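Local coordinates for protein phosphoacetylglucosamine mutase (Aspergillus lentulus, PDB 5O9X) that catalyses the interconversion of N-acetylglucosamine 6-phosphate and N-acetylglucosamine 1-phosphate, probably through a bisphosphorylated sugar intermediate as in related phosphohexomutases, at residues A[59-63]-A[171-175]; A[205-209]-A[235-239]; A[49-53]-A[88-92]. The protein carries 1 engineered substitution. One frame throughout, in Å; residues are numbered along the deposited sequence.

Interaction 1 of 3, residues A[59-63]-A[171-175]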
loop_
_atom_site.group_PDB
_atom_site.type_symbol
_atom_site.label_atom_id
_atom_site.label_comp_id
_atom_site.label_asym_id
_atom_site.label_seq_id
_atom_site.Cartn_x
_atom_site.Cartn_y
_atom_site.Cartn_z
ATOM N N GLY A 59 4.755 -19.307 17.396
ATOM C CA GLY A 59 6.123 -18.812 17.176
ATOM C C GLY A 59 6.466 -18.462 15.733
ATOM O O GLY A 59 7.645 -18.435 15.368
ATOM N N GLN A 60 5.452 -18.172 14.915
ATOM C CA GLN A 60 5.669 -17.752 13.521
ATOM C C GLN A 60 6.219 -16.322 13.572
ATOM O O GLN A 60 5.944 -15.596 14.502
ATOM C CB GLN A 60 4.400 -17.841 12.677
ATOM C CG GLN A 60 4.144 -19.222 12.040
ATOM C CD GLN A 60 2.850 -19.271 11.269
ATOM O OE1 GLN A 60 1.794 -19.005 11.807
ATOM N NE2 GLN A 60 2.920 -19.601 10.001
ATOM N N TRP A 61 7.107 -16.007 12.644
ATOM C CA TRP A 61 7.671 -14.676 12.540
ATOM C C TRP A 61 6.559 -13.663 12.279
ATOM O O TRP A 61 5.731 -13.790 11.352
ATOM C CB TRP A 61 8.739 -14.659 11.434
ATOM C CG TRP A 61 9.933 -15.440 11.842
ATOM C CD1 TRP A 61 10.181 -16.757 11.598
ATOM C CD2 TRP A 61 11.063 -14.939 12.590
ATOM N NE1 TRP A 61 11.424 -17.104 12.143
ATOM C CE2 TRP A 61 11.976 -16.022 12.754
ATOM C CE3 TRP A 61 11.398 -13.674 13.120
ATOM C CZ2 TRP A 61 13.182 -15.893 13.446
ATOM C CZ3 TRP A 61 12.619 -13.529 13.799
ATOM C CH2 TRP A 61 13.497 -14.654 13.958
ATOM N N ILE A 62 6.531 -12.656 13.133
ATOM C CA ILE A 62 5.648 -11.467 12.905
ATOM C C ILE A 62 6.550 -10.256 12.501
ATOM O O ILE A 62 7.626 -10.076 13.076
ATOM C CB ILE A 62 4.909 -11.187 14.216
ATOM C CG1 ILE A 62 3.911 -12.353 14.537
ATOM C CG2 ILE A 62 4.124 -9.849 14.200
ATOM C CD1 ILE A 62 2.914 -12.640 13.403
ATOM N N GLY A 63 6.081 -9.381 11.598
ATOM C CA GLY A 63 6.996 -8.263 11.174
ATOM C C GLY A 63 6.481 -6.977 11.810
ATOM O O GLY A 63 5.232 -6.835 12.110
ATOM N N VAL A 171 9.120 -11.555 5.998
ATOM C CA VAL A 171 8.180 -12.261 6.899
ATOM C C VAL A 171 7.636 -13.564 6.226
ATOM O O VAL A 171 7.781 -14.641 6.807
ATOM C CB VAL A 171 6.997 -11.371 7.346
ATOM C CG1 VAL A 171 6.021 -12.236 8.210
ATOM C CG2 VAL A 171 7.559 -10.165 8.194
ATOM N N ARG A 172 7.017 -13.427 5.053
ATOM C CA ARG A 172 6.529 -14.574 4.252
ATOM C C ARG A 172 7.661 -15.598 4.006
ATOM O O ARG A 172 7.491 -16.804 4.307
ATOM C CB ARG A 172 5.846 -14.140 2.981
ATOM C CG ARG A 172 5.160 -15.292 2.309
ATOM C CD ARG A 172 4.417 -14.792 1.121
ATOM N NE ARG A 172 3.615 -15.828 0.467
ATOM C CZ ARG A 172 2.634 -15.540 -0.394
ATOM N NH1 ARG A 172 2.361 -14.275 -0.689
ATOM N NH2 ARG A 172 1.910 -16.497 -0.956
ATOM N N CYS A 173 8.819 -15.147 3.550
ATOM C CA CYS A 173 9.940 -16.084 3.359
ATOM C C CYS A 173 10.304 -16.867 4.608
ATOM O O CYS A 173 10.450 -18.111 4.536
ATOM C CB CYS A 173 11.227 -15.399 2.838
ATOM S SG CYS A 173 10.980 -14.873 1.136
ATOM N N LYS A 174 10.483 -16.189 5.742
ATOM C CA LYS A 174 10.955 -16.916 6.926
ATOM C C LYS A 174 9.853 -17.936 7.408
ATOM O O LYS A 174 10.150 -18.964 8.036
ATOM C CB LYS A 174 11.310 -15.961 8.062
ATOM C CG LYS A 174 12.431 -14.985 7.791
ATOM C CD LYS A 174 12.749 -14.217 9.042
ATOM C CE LYS A 174 13.602 -15.065 9.982
ATOM N NZ LYS A 174 14.923 -15.433 9.426
ATOM N N ASN A 175 8.587 -17.633 7.148
ATOM C CA ASN A 175 7.535 -18.539 7.613
ATOM C C ASN A 175 7.254 -19.691 6.636
ATOM O O ASN A 175 6.445 -20.558 6.939
ATOM C CB ASN A 175 6.260 -17.778 7.938
ATOM C CG ASN A 175 6.392 -16.950 9.212
ATOM O OD1 ASN A 175 5.982 -15.785 9.234
ATOM N ND2 ASN A 175 6.973 -17.514 10.241
#
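The indole of W61 and the side chain of K174 carry much of this contact. The CB of W61 points toward segment 171-175 and, with CG anti to the carbonyl carbon (chi1 -70°), the ring meets K174 there. K174 starts out past the pyrrole end, with CB 3.8 Å from W61 CD1, then folds over the ring face: its chain bends at chi3 (79°) and again at chi4. That double bend lays K174 CE over the six-membered ring, 3.6 Å from the centroid, as a CH-pi contact. K174 NZ follows at 4.7 Å from the same centroid, over the same face, so the ammonium adds a cation-pi interaction to the methylene's packing. The side-chain end of N175 approaches the ring edge and also lies against the backbone of W61.

Further along, V171 meets the strand with its two methyls split: CG1 comes 3.5 Å from W61 O, while CG2 packs 3.6 Å from the CA of G63, where no side chain intervenes. I62, between them, turns to the other face of the sheet and touches R53 and S54 of helix 40-56. W61 also rests on V129 of the adjacent strand 127-132 and on I157 of strand 155-161 beyond it. The axes of the short pieces 61-63 and 171-175 run antiparallel (178°), 8.1 Å apart at closest approach, the layering of a three-layer alpha/beta/alpha sandwich, here domain I of the phosphohexomutase fold.

Interaction 2 of 3, residues A[205-209]-A[235-239]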
loop_
_atom_site.group_PDB
_atom_site.type_symbol
_atom_site.label_atom_id
_atom_site.label_comp_id
_atom_site.label_asym_id
_atom_site.label_seq_id
_atom_site.Cartn_x
_atom_site.Cartn_y
_atom_site.Cartn_z
ATOM N N GLY A 205 10.914 -12.624 -25.061
ATOM C CA GLY A 205 10.472 -12.409 -26.420
ATOM C C GLY A 205 10.024 -11.002 -26.728
ATOM O O GLY A 205 9.666 -10.740 -27.869
ATOM N N VAL A 206 10.030 -10.081 -25.745
ATOM C CA VAL A 206 9.617 -8.680 -26.045
ATOM C C VAL A 206 10.653 -7.737 -25.451
ATOM O O VAL A 206 11.487 -8.156 -24.671
ATOM C CB VAL A 206 8.173 -8.388 -25.442
ATOM C CG1 VAL A 206 7.130 -9.414 -25.953
ATOM C CG2 VAL A 206 8.185 -8.469 -23.913
ATOM N N LYS A 207 10.540 -6.464 -25.735
ATOM C CA LYS A 207 11.448 -5.461 -25.193
ATOM C C LYS A 207 10.674 -4.219 -24.838
ATOM O O LYS A 207 9.712 -3.857 -25.531
ATOM C CB LYS A 207 12.494 -5.069 -26.261
ATOM C CG LYS A 207 13.566 -6.168 -26.450
ATOM C CD LYS A 207 14.867 -5.581 -26.983
ATOM C CE LYS A 207 15.743 -6.692 -27.528
ATOM N NZ LYS A 207 17.127 -6.582 -26.968
ATOM N N VAL A 208 11.109 -3.563 -23.757
ATOM C CA VAL A 208 10.651 -2.246 -23.384
ATOM C C VAL A 208 11.156 -1.238 -24.406
ATOM O O VAL A 208 12.257 -1.385 -24.883
ATOM C CB VAL A 208 11.251 -1.898 -21.980
ATOM C CG1 VAL A 208 11.049 -0.439 -21.637
ATOM C CG2 VAL A 208 10.580 -2.794 -20.936
ATOM N N LYS A 209 10.413 -0.187 -24.668
ATOM C CA LYS A 209 10.890 0.846 -25.536
ATOM C C LYS A 209 10.829 2.133 -24.704
ATOM O O LYS A 209 9.801 2.392 -24.013
ATOM C CB LYS A 209 9.946 0.847 -26.773
ATOM C CG LYS A 209 9.761 2.153 -27.545
ATOM C CD LYS A 209 10.797 2.354 -28.675
ATOM C CE LYS A 209 10.875 3.812 -29.147
ATOM N NZ LYS A 209 11.036 4.801 -28.014
ATOM N N ASP A 235 19.061 -7.648 -21.611
ATOM C CA ASP A 235 18.549 -7.282 -22.953
ATOM C C ASP A 235 17.011 -7.186 -22.964
ATOM O O ASP A 235 16.330 -7.795 -23.795
ATOM C CB ASP A 235 19.081 -8.262 -24.010
ATOM C CG ASP A 235 19.011 -9.714 -23.559
ATOM O OD1 ASP A 235 20.074 -10.339 -23.312
ATOM O OD2 ASP A 235 17.891 -10.233 -23.450
ATOM N N THR A 236 16.446 -6.471 -21.986
ATOM C CA THR A 236 14.972 -6.384 -21.910
ATOM C C THR A 236 14.579 -5.049 -22.458
ATOM O O THR A 236 13.377 -4.770 -22.598
ATOM C CB THR A 236 14.434 -6.434 -20.443
ATOM O OG1 THR A 236 14.996 -5.313 -19.761
ATOM C CG2 THR A 236 14.760 -7.745 -19.713
ATOM N N GLY A 237 15.554 -4.182 -22.744
ATOM C CA GLY A 237 15.263 -2.815 -23.214
ATOM C C GLY A 237 14.960 -1.823 -22.057
ATOM O O GLY A 237 14.849 -0.636 -22.281
ATOM N N LEU A 238 14.818 -2.301 -20.830
ATOM C CA LEU A 238 14.453 -1.414 -19.726
ATOM C C LEU A 238 15.680 -0.557 -19.380
ATOM O O LEU A 238 16.754 -1.066 -19.063
ATOM C CB LEU A 238 14.013 -2.231 -18.536
ATOM C CG LEU A 238 13.556 -1.405 -17.327
ATOM C CD1 LEU A 238 12.332 -0.604 -17.703
ATOM C CD2 LEU A 238 13.190 -2.347 -16.195
ATOM N N ASP A 239 15.464 0.737 -19.368
ATOM C CA ASP A 239 16.432 1.738 -19.147
ATOM C C ASP A 239 15.882 2.696 -18.031
ATOM O O ASP A 239 15.213 3.671 -18.344
ATOM C CB ASP A 239 16.463 2.481 -20.485
ATOM C CG ASP A 239 17.514 3.599 -20.557
ATOM O OD1 ASP A 239 18.401 3.664 -19.662
ATOM O OD2 ASP A 239 17.422 4.417 -21.539
#
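V208 presses its side chain against the turn at T236-L238 and gives that turn its backbone NH as well. The hydrogen bond from V208 N to T236 O is 2.8 Å long and nearly straight (161° at the hydrogen), and the donor lies in the carbonyl plane, with a C=O...N angle of 157°. The same oxygen receives a CA-H...O contact from K207 CA at 3.3 Å, so two successive residues converge on one carbonyl. V208 CB sits 3.7 Å from G237 C. With CG1 anti to the backbone N (chi1 169°), that methyl is carried toward L238, 4.1 Å from its CD1, and E436 of helix 428-442 touches both side chains.

The two loops feed adjacent parallel strands, 212-215 and 240-243, which helix 221-231 connects in a beta-alpha-beta crossover of domain II; the pairing seen here therefore lies just ahead of the sheet, which the backbone bond between D239 and L212 begins to join.

T236 contributes to the contact through its carbonyl, while its CB turns away from segment 205-209, and the side chain rests on F199 of helix 188-202. Its OG1 accepts from L238 N at 3.2 Å, an ST turn that ties down the bend presenting T236 O to V208. K207 runs its aliphatic chain past the carbonyl of D235 and bends at the last torsion, bringing NZ to a weak hydrogen bond with D235 O at 3.5 Å. The carboxylate of D235 is not in contact with this ammonium: K207 NZ and D235 OD2 are 5.1 Å apart.

Interaction 3 of 3, residues A[49-53]-A[88-92]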
loop_
_atom_site.group_PDB
_atom_site.type_symbol
_atom_site.label_atom_id
_atom_site.label_comp_id
_atom_site.label_asym_id
_atom_site.label_seq_id
_atom_site.Cartn_x
_atom_site.Cartn_y
_atom_site.Cartn_z
ATOM N N LEU A 49 2.623 -6.365 21.760
ATOM C CA LEU A 49 1.640 -6.996 20.882
ATOM C C LEU A 49 2.245 -7.999 19.881
ATOM O O LEU A 49 1.702 -9.090 19.717
ATOM C CB LEU A 49 0.833 -5.948 20.145
ATOM C CG LEU A 49 -0.364 -6.654 19.482
ATOM C CD1 LEU A 49 -1.438 -7.057 20.487
ATOM C CD2 LEU A 49 -0.957 -5.787 18.433
ATOM N N ALA A 50 3.358 -7.616 19.229
ATOM C CA ALA A 50 4.037 -8.490 18.288
ATOM C C ALA A 50 4.435 -9.796 18.991
ATOM O O ALA A 50 4.360 -10.850 18.373
ATOM C CB ALA A 50 5.306 -7.812 17.668
ATOM N N THR A 51 4.902 -9.702 20.219
ATOM C CA THR A 51 5.307 -10.921 20.999
ATOM C C THR A 51 4.053 -11.847 21.185
ATOM O O THR A 51 4.089 -13.038 20.868
ATOM C CB THR A 51 5.872 -10.569 22.393
ATOM O OG1 THR A 51 7.079 -9.812 22.280
ATOM C CG2 THR A 51 6.221 -11.866 23.199
ATOM N N LEU A 52 2.942 -11.251 21.627
ATOM C CA LEU A 52 1.706 -12.000 21.814
ATOM C C LEU A 52 1.203 -12.608 20.528
ATOM O O LEU A 52 0.678 -13.751 20.543
ATOM C CB LEU A 52 0.607 -11.126 22.445
ATOM C CG LEU A 52 0.898 -10.675 23.899
ATOM C CD1 LEU A 52 -0.301 -9.919 24.438
ATOM C CD2 LEU A 52 1.235 -11.837 24.856
ATOM N N ARG A 53 1.351 -11.881 19.412
ATOM C CA ARG A 53 0.834 -12.370 18.145
ATOM C C ARG A 53 1.613 -13.565 17.725
ATOM O O ARG A 53 1.036 -14.575 17.285
ATOM C CB ARG A 53 0.856 -11.281 16.996
ATOM C CG ARG A 53 0.279 -11.755 15.661
ATOM C CD ARG A 53 -1.192 -12.085 15.805
ATOM N NE ARG A 53 -1.827 -12.356 14.534
ATOM C CZ ARG A 53 -2.930 -13.053 14.376
ATOM N NH1 ARG A 53 -3.504 -13.670 15.436
ATOM N NH2 ARG A 53 -3.433 -13.151 13.163
ATOM N N LEU A 88 -1.847 -7.170 9.784
ATOM C CA LEU A 88 -2.284 -7.701 11.074
ATOM C C LEU A 88 -3.782 -7.894 11.049
ATOM O O LEU A 88 -4.542 -6.942 10.763
ATOM C CB LEU A 88 -1.904 -6.728 12.236
ATOM C CG LEU A 88 -2.552 -7.043 13.597
ATOM C CD1 LEU A 88 -1.934 -8.356 14.106
ATOM C CD2 LEU A 88 -2.403 -5.896 14.603
ATOM N N GLU A 89 -4.215 -9.124 11.344
ATOM C CA GLU A 89 -5.658 -9.471 11.416
ATOM C C GLU A 89 -6.505 -8.361 12.105
ATOM O O GLU A 89 -6.168 -7.907 13.226
ATOM C CB GLU A 89 -5.766 -10.751 12.250
ATOM C CG GLU A 89 -7.158 -11.365 12.335
ATOM C CD GLU A 89 -7.073 -12.765 12.896
ATOM O OE1 GLU A 89 -7.033 -12.920 14.136
ATOM O OE2 GLU A 89 -6.992 -13.710 12.083
ATOM N N ALA A 90 -7.613 -7.955 11.498
ATOM C CA ALA A 90 -8.423 -6.816 12.046
ATOM C C ALA A 90 -8.793 -6.836 13.558
ATOM O O ALA A 90 -8.745 -5.802 14.230
ATOM C CB ALA A 90 -9.669 -6.645 11.212
ATOM N N GLU A 91 -9.133 -8.015 14.110
ATOM C CA GLU A 91 -9.563 -8.154 15.523
ATOM C C GLU A 91 -8.428 -7.729 16.502
ATOM O O GLU A 91 -8.634 -7.299 17.646
ATOM C CB GLU A 91 -10.019 -9.620 15.706
ATOM C CG GLU A 91 -10.357 -10.087 17.127
ATOM C CD GLU A 91 -11.871 -10.195 17.437
ATOM O OE1 GLU A 91 -12.695 -10.266 16.485
ATOM O OE2 GLU A 91 -12.246 -10.225 18.646
ATOM N N TRP A 92 -7.198 -7.857 16.023
ATOM C CA TRP A 92 -6.037 -7.555 16.804
ATOM C C TRP A 92 -5.688 -6.071 16.810
ATOM O O TRP A 92 -4.905 -5.632 17.659
ATOM C CB TRP A 92 -4.865 -8.392 16.288
ATOM C CG TRP A 92 -4.847 -9.824 16.829
ATOM C CD1 TRP A 92 -5.735 -10.881 16.543
ATOM C CD2 TRP A 92 -3.875 -10.363 17.718
ATOM N NE1 TRP A 92 -5.371 -12.014 17.282
ATOM C CE2 TRP A 92 -4.229 -11.736 17.974
ATOM C CE3 TRP A 92 -2.751 -9.826 18.357
ATOM C CZ2 TRP A 92 -3.452 -12.568 18.797
ATOM C CZ3 TRP A 92 -1.991 -10.658 19.177
ATOM C CH2 TRP A 92 -2.359 -12.006 19.397
HETATM O O HOH W 1 -5.961 -15.374 15.167
#
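One face of the W92 indole is covered by R53. The arginine's CD stands almost exactly over the six-membered ring, 3.5 Å from the centroid, and its CZ lies over the five-membered ring at 4.0 Å from that centroid, a CH-pi and a cation-pi contact in succession along the same side chain. The guanidinium is not stacked flat: its plane is tilted 48° from the ring, so NH1 dips closest to the indole. R53 NH1 and W92 NE1 are both donors and are not bonded to each other. L52 O approaches the edge of the indole near the ring plane, while a water sits in plane at the edge of the guanidinium.

The bend of R53 at chi2 (64°) turns the chain along the ring after it leaves the helix with CG anti to the backbone N. L49 adds an apolar flank, with CD1 3.7 Å from W92 CE3 and CD2 4.1 Å from L88 CD2. Y95 meets W92 edge-to-face.

At the polar end, R53 NE forms a salt bridge with D82, which also accepts from the backbone N of E89. E89 itself makes a long salt bridge, its OE1 3.7 Å from R53 NH2. The water closes the gap, accepting from R53 NH1 at 3.0 Å and donating to E89 OE1 at 2.9 Å. With carboxylates at its polar end and an aromatic face beneath, this buried arginine probably keeps its positive charge, and its bonds tie helix 40-56 to D82 and to the turn that opens helix 91-101.

How the interactions relate
Interactions 1 and 3 belong to the same domain I sandwich and lie on opposite faces of its sheet: strand 61-66 meets helix 164-176 in one, and the helix 40-56 of interaction 3 packs behind that strand. They touch directly, I62 CD1 lying 3.6 Å from R53 CG. Both set a basic side chain over a tryptophan, but interaction 3 is buried and supplies its arginine with carboxylates, whereas interaction 1 is only partly buried. Interaction 2, in domain II, is about 35 Å from interaction 1 and about 43 Å from interaction 3, centre to centre. It joins two loops near the surface through a backbone hydrogen bond, valine packing on the turn and a lysine chain alongside it, without aromatic rings.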